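Local coordinates for protein dihydrodipicolinate synthase (Methanocaldococcus jannaschii DSM 2661, PDB 2YXG) that probably catalyses the condensation of pyruvate with aspartate semialdehyde to 4-hydroxy-tetrahydrodipicolinate in the diaminopimelate route to lysine, at residues Glu83-Glu86 and Leu87-Ala91; Pro165-Ser168 and Gln169-Glu172. All coordinates share one frame; numbering follows the deposited sequence.

Contact 1 (Glu83-Glu86 and Leu87-Ala91); sequences EAIE and LSVFA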
ATOM      1  N   GLU A  83     -15.799 -24.024 -12.142  1.00 25.72           N
ATOM      2  CA  GLU A  83     -16.236 -24.427 -10.826  1.00 25.09           C
ATOM      3  C   GLU A  83     -17.249 -23.454 -10.254  1.00 23.11           C
ATOM      4  O   GLU A  83     -18.159 -23.887  -9.508  1.00 22.02           O
ATOM      5  CB  GLU A  83     -15.036 -24.636  -9.886  1.00 25.26           C
ATOM      6  CG  GLU A  83     -15.449 -24.916  -8.448  1.00 27.44           C
ATOM      7  CD  GLU A  83     -14.284 -25.140  -7.474  1.00 31.13           C
ATOM      8  OE1 GLU A  83     -13.461 -24.203  -7.256  1.00 34.77           O
ATOM      9  OE2 GLU A  83     -14.220 -26.255  -6.867  1.00 38.80           O
ATOM     10  N   ALA A  84     -17.125 -22.147 -10.575  1.00 21.88           N
ATOM     11  CA  ALA A  84     -18.114 -21.145 -10.056  1.00 22.07           C
ATOM     12  C   ALA A  84     -19.528 -21.448 -10.629  1.00 21.97           C
ATOM     13  O   ALA A  84     -20.533 -21.433  -9.909  1.00 22.46           O
ATOM     14  CB  ALA A  84     -17.661 -19.620 -10.355  1.00 20.38           C
ATOM     15  N   ILE A  85     -19.576 -21.797 -11.909  1.00 22.40           N
ATOM     16  CA  ILE A  85     -20.801 -22.248 -12.595  1.00 23.86           C
ATOM     17  C   ILE A  85     -21.437 -23.472 -11.923  1.00 24.12           C
ATOM     18  O   ILE A  85     -22.581 -23.462 -11.494  1.00 24.17           O
ATOM     19  CB  ILE A  85     -20.484 -22.557 -14.086  1.00 23.20           C
ATOM     20  CG1 ILE A  85     -20.199 -21.251 -14.857  1.00 23.25           C
ATOM     21  CG2 ILE A  85     -21.633 -23.362 -14.778  1.00 23.85           C
ATOM     22  CD1 ILE A  85     -19.442 -21.501 -16.235  1.00 24.08           C
ATOM     23  N   GLU A  86     -20.637 -24.515 -11.786  1.00 25.82           N
ATOM     24  CA  GLU A  86     -21.030 -25.702 -11.105  1.00 26.74           C
ATOM     25  C   GLU A  86     -21.608 -25.436  -9.717  1.00 27.13           C
ATOM     26  O   GLU A  86     -22.708 -25.932  -9.425  1.00 27.95           O
ATOM     27  CB  GLU A  86     -19.832 -26.616 -11.026  1.00 26.77           C
ATOM     28  CG  GLU A  86     -20.195 -28.052 -10.909  1.00 34.78           C
ATOM     29  CD  GLU A  86     -18.994 -28.912 -10.466  1.00 47.51           C
ATOM     30  OE1 GLU A  86     -17.864 -28.701 -11.030  1.00 51.55           O
ATOM     31  OE2 GLU A  86     -19.192 -29.788  -9.564  1.00 50.23           O
ATOM     32  N   LEU A  87     -20.909 -24.657  -8.872  1.00 25.47           N
ATOM     33  CA  LEU A  87     -21.407 -24.354  -7.525  1.00 25.57           C
ATOM     34  C   LEU A  87     -22.726 -23.578  -7.557  1.00 24.08           C
ATOM     35  O   LEU A  87     -23.590 -23.767  -6.704  1.00 22.82           O
ATOM     36  CB  LEU A  87     -20.371 -23.566  -6.660  1.00 25.97           C
ATOM     37  CG  LEU A  87     -19.096 -24.334  -6.243  1.00 29.15           C
ATOM     38  CD1 LEU A  87     -17.999 -23.415  -5.705  1.00 29.71           C
ATOM     39  CD2 LEU A  87     -19.432 -25.399  -5.199  1.00 30.27           C
ATOM     40  N   SER A  88     -22.848 -22.694  -8.541  1.00 23.45           N
ATOM     41  CA  SER A  88     -24.022 -21.835  -8.680  1.00 23.61           C
ATOM     42  C   SER A  88     -25.245 -22.642  -9.095  1.00 22.99           C
ATOM     43  O   SER A  88     -26.329 -22.472  -8.541  1.00 21.56           O
ATOM     44  CB  SER A  88     -23.748 -20.730  -9.720  1.00 23.43           C
ATOM     45  OG  SER A  88     -22.623 -19.927  -9.317  1.00 25.84           O
ATOM     46  N   VAL A  89     -25.044 -23.498 -10.096  1.00 23.79           N
ATOM     47  CA  VAL A  89     -26.092 -24.396 -10.585  1.00 24.17           C
ATOM     48  C   VAL A  89     -26.556 -25.290  -9.431  1.00 24.18           C
ATOM     49  O   VAL A  89     -27.774 -25.481  -9.222  1.00 24.44           O
ATOM     50  CB  VAL A  89     -25.595 -25.225 -11.783  1.00 25.39           C
ATOM     51  CG1 VAL A  89     -26.548 -26.463 -12.069  1.00 25.19           C
ATOM     52  CG2 VAL A  89     -25.452 -24.318 -13.022  1.00 26.17           C
ATOM     53  N   PHE A  90     -25.605 -25.790  -8.661  1.00 23.36           N
ATOM     54  CA  PHE A  90     -25.960 -26.547  -7.488  1.00 23.94           C
ATOM     55  C   PHE A  90     -26.780 -25.752  -6.443  1.00 24.11           C
ATOM     56  O   PHE A  90     -27.748 -26.260  -5.885  1.00 22.82           O
ATOM     57  CB  PHE A  90     -24.760 -27.145  -6.785  1.00 23.42           C
ATOM     58  CG  PHE A  90     -25.156 -27.837  -5.496  1.00 27.97           C
ATOM     59  CD1 PHE A  90     -25.653 -29.153  -5.523  1.00 25.77           C
ATOM     60  CD2 PHE A  90     -25.131 -27.138  -4.271  1.00 29.07           C
ATOM     61  CE1 PHE A  90     -26.034 -29.788  -4.352  1.00 28.15           C
ATOM     62  CE2 PHE A  90     -25.548 -27.752  -3.107  1.00 30.58           C
ATOM     63  CZ  PHE A  90     -25.994 -29.088  -3.136  1.00 26.78           C
ATOM     64  N   ALA A  91     -26.383 -24.513  -6.165  1.00 23.89           N
ATOM     65  CA  ALA A  91     -27.129 -23.709  -5.217  1.00 23.36           C
ATOM     66  C   ALA A  91     -28.578 -23.533  -5.713  1.00 23.58           C
ATOM     67  O   ALA A  91     -29.508 -23.508  -4.934  1.00 23.24           O
ATOM     68  CB  ALA A  91     -26.458 -22.386  -5.028  1.00 22.89           C
TER
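The carbonyl oxygen of Ala84 is gripped twice by Ser88, one turn further along the helix. Ser88 N donates to Ala84 O over 3.0 Å, and the hydroxyl comes closer still, with Ser88 OG 2.6 Å from Ala84 O. The two donors arrive from opposite faces of the carbonyl plane, the hydroxyl standing 38° out of it. A chi1 of -59° makes this possible: it places OG beside the serine's own backbone N, folded back towards the preceding turn, so that a buried hydroxyl spends its proton on the helix backbone. Around this pair the side chains of Ala84 and Ser88 pack against Val121 of helix 111-124, and Ser88 also meets Val99 of strand 98-102. Helix 81-94 links strand 71-75 to strand 98-102 in a beta-alpha-beta unit of the TIM barrel, and this face is turned to the neighbouring parts of the barrel. One residue before, Glu83 and Leu87 run side by side, with Glu83 CG 4.0 Å from Leu87 CD1. The aliphatic part of the glutamate thus lies against the leucine, while its carboxylate OE1 is hydrogen-bonded to Ser78 OG. Leu87 CG also rests 3.4 Å from Glu83 O, and the leucine reaches on to Ala76 and His55. On the side of Ile85, the methyl groups make a loose apolar contact, with Ile85 CG2 4.3 Å from Val89 CG2. Their backbones are joined by a nearly linear hydrogen bond of 2.8 Å from Val89 N to Ile85 O, for which the C=O...N angle is 171°. Val89 CG2 sits 3.4 Å from Ile85 O.

Contact 2 (Pro165-Ser168 and Gln169-Glu172); sequences PNLS and QVSE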
ATOM      1  N   PRO A 165     -12.524  -0.971   1.900  1.00 24.15           N
ATOM      2  CA  PRO A 165     -12.720   0.045   2.946  1.00 23.80           C
ATOM      3  C   PRO A 165     -12.641   1.493   2.403  1.00 24.82           C
ATOM      4  O   PRO A 165     -12.883   2.454   3.144  1.00 25.50           O
ATOM      5  CB  PRO A 165     -11.574  -0.267   3.926  1.00 23.35           C
ATOM      6  CG  PRO A 165     -10.452  -0.647   3.020  1.00 24.10           C
ATOM      7  CD  PRO A 165     -11.139  -1.499   1.913  1.00 24.03           C
ATOM      8  N   ASN A 166     -12.317   1.658   1.126  1.00 25.36           N
ATOM      9  CA  ASN A 166     -12.411   2.976   0.494  1.00 26.51           C
ATOM     10  C   ASN A 166     -13.859   3.248   0.106  1.00 26.04           C
ATOM     11  O   ASN A 166     -14.340   2.780  -0.946  1.00 26.11           O
ATOM     12  CB  ASN A 166     -11.487   3.091  -0.724  1.00 27.65           C
ATOM     13  CG  ASN A 166     -11.733   4.374  -1.552  1.00 32.22           C
ATOM     14  OD1 ASN A 166     -12.595   5.232  -1.244  1.00 35.21           O
ATOM     15  ND2 ASN A 166     -10.981   4.492  -2.633  1.00 37.25           N
ATOM     16  N   LEU A 167     -14.534   4.048   0.941  1.00 24.96           N
ATOM     17  CA  LEU A 167     -15.975   4.217   0.838  1.00 24.58           C
ATOM     18  C   LEU A 167     -16.401   5.090  -0.283  1.00 24.61           C
ATOM     19  O   LEU A 167     -17.582   5.186  -0.588  1.00 26.01           O
ATOM     20  CB  LEU A 167     -16.584   4.717   2.138  1.00 23.06           C
ATOM     21  CG  LEU A 167     -16.460   3.712   3.297  1.00 21.85           C
ATOM     22  CD1 LEU A 167     -17.347   4.139   4.507  1.00 19.86           C
ATOM     23  CD2 LEU A 167     -16.700   2.263   2.874  1.00 15.03           C
ATOM     24  N   SER A 168     -15.476   5.728  -0.957  1.00 25.95           N
ATOM     25  CA  SER A 168     -15.964   6.358  -2.192  1.00 26.95           C
ATOM     26  C   SER A 168     -16.182   5.350  -3.299  1.00 25.53           C
ATOM     27  O   SER A 168     -16.896   5.663  -4.242  1.00 25.76           O
ATOM     28  CB  SER A 168     -15.134   7.537  -2.662  1.00 26.91           C
ATOM     29  OG  SER A 168     -13.951   7.057  -3.113  1.00 30.25           O
ATOM     30  N   GLN A 169     -15.593   4.154  -3.174  1.00 23.26           N
ATOM     31  CA  GLN A 169     -16.048   3.084  -4.046  1.00 22.10           C
ATOM     32  C   GLN A 169     -17.537   2.775  -3.795  1.00 21.06           C
ATOM     33  O   GLN A 169     -18.275   2.490  -4.741  1.00 21.52           O
ATOM     34  CB  GLN A 169     -15.191   1.818  -3.996  1.00 21.11           C
ATOM     35  CG  GLN A 169     -15.743   0.721  -4.911  1.00 20.69           C
ATOM     36  CD  GLN A 169     -14.704  -0.268  -5.332  1.00 22.19           C
ATOM     37  OE1 GLN A 169     -14.829  -1.483  -5.077  1.00 27.90           O
ATOM     38  NE2 GLN A 169     -13.674   0.218  -6.014  1.00 19.10           N
ATOM     39  N   VAL A 170     -17.959   2.838  -2.538  1.00 20.18           N
ATOM     40  CA  VAL A 170     -19.350   2.668  -2.202  1.00 20.34           C
ATOM     41  C   VAL A 170     -20.212   3.818  -2.793  1.00 22.18           C
ATOM     42  O   VAL A 170     -21.318   3.570  -3.311  1.00 21.10           O
ATOM     43  CB  VAL A 170     -19.591   2.456  -0.655  1.00 21.28           C
ATOM     44  CG1 VAL A 170     -21.056   2.765  -0.258  1.00 14.46           C
ATOM     45  CG2 VAL A 170     -19.141   1.017  -0.200  1.00 19.97           C
ATOM     46  N   SER A 171     -19.723   5.064  -2.789  1.00 23.01           N
ATOM     47  CA  SER A 171     -20.617   6.033  -3.370  1.00 24.49           C
ATOM     48  C   SER A 171     -20.634   6.015  -4.869  1.00 24.65           C
ATOM     49  O   SER A 171     -21.621   6.373  -5.455  1.00 24.35           O
ATOM     50  CB  SER A 171     -20.599   7.442  -2.740  1.00 25.17           C
ATOM     51  OG  SER A 171     -19.366   7.832  -2.323  1.00 27.45           O
ATOM     52  N   GLU A 172     -19.559   5.546  -5.486  1.00 26.50           N
ATOM     53  CA  GLU A 172     -19.543   5.306  -6.932  1.00 28.43           C
ATOM     54  C   GLU A 172     -20.537   4.237  -7.325  1.00 26.27           C
ATOM     55  O   GLU A 172     -21.225   4.407  -8.331  1.00 27.27           O
ATOM     56  CB  GLU A 172     -18.133   4.990  -7.443  1.00 28.43           C
ATOM     57  CG  GLU A 172     -17.155   6.146  -7.027  1.00 33.33           C
ATOM     58  CD  GLU A 172     -15.641   5.819  -6.994  1.00 35.58           C
ATOM     59  OE1 GLU A 172     -15.174   4.707  -7.413  1.00 43.12           O
ATOM     60  OE2 GLU A 172     -14.899   6.723  -6.516  1.00 45.04           O
TER
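With CG of Asn166 anti to its backbone N (chi1 170°) and OG of Ser168 lodged between backbone N and carbonyl carbon (chi1 71°), the asparagine amide and the serine hydroxyl are brought together just ahead of Gln169. This is the capped entrance of helix 168-177 in the TIM barrel, reached through an Asx turn. Asn166 OD1 accepts from Ser168 N at 2.9 Å and also from the hydroxyl, Ser168 OG, both donors lying on the same face of the amide plane. Within the same turn Gln169 N is hydrogen-bonded to Asn166 O over 2.9 Å, well above the carbonyl plane. The carboxylate of Glu172 looks to another chain: Glu172 OE2 forms a salt bridge with Lys239 NZ of the second subunit, whose Phe235 also packs on the glutamate. With only an alanine here, Lys239 of the second subunit would probably lose its charged mate across the interface. Leu167 and Val170 lie alongside each other and both touch Ile192 of helix 189-194, with Leu167 CD2 4.1 Å from Val170 CG2.

Contact 1 precedes contact 2 along the chain, and each sits at a different station of the same TIM barrel. The first lies on helix 81-94, after strand 71-75; the second opens helix 168-177, after strand 157-162, the strand that carries the predicted Schiff-base residue Lys161. Helices 111-124, 135-138 and 144-153 come between them in sequence. Their centres are 29 Å apart and their nearest atoms about 19 Å, so they do not touch. Their surroundings differ too: contact 1 meets only parts of its own chain within the assembly, whereas contact 2 also packs on a second subunit and so takes part in building the homotetramer.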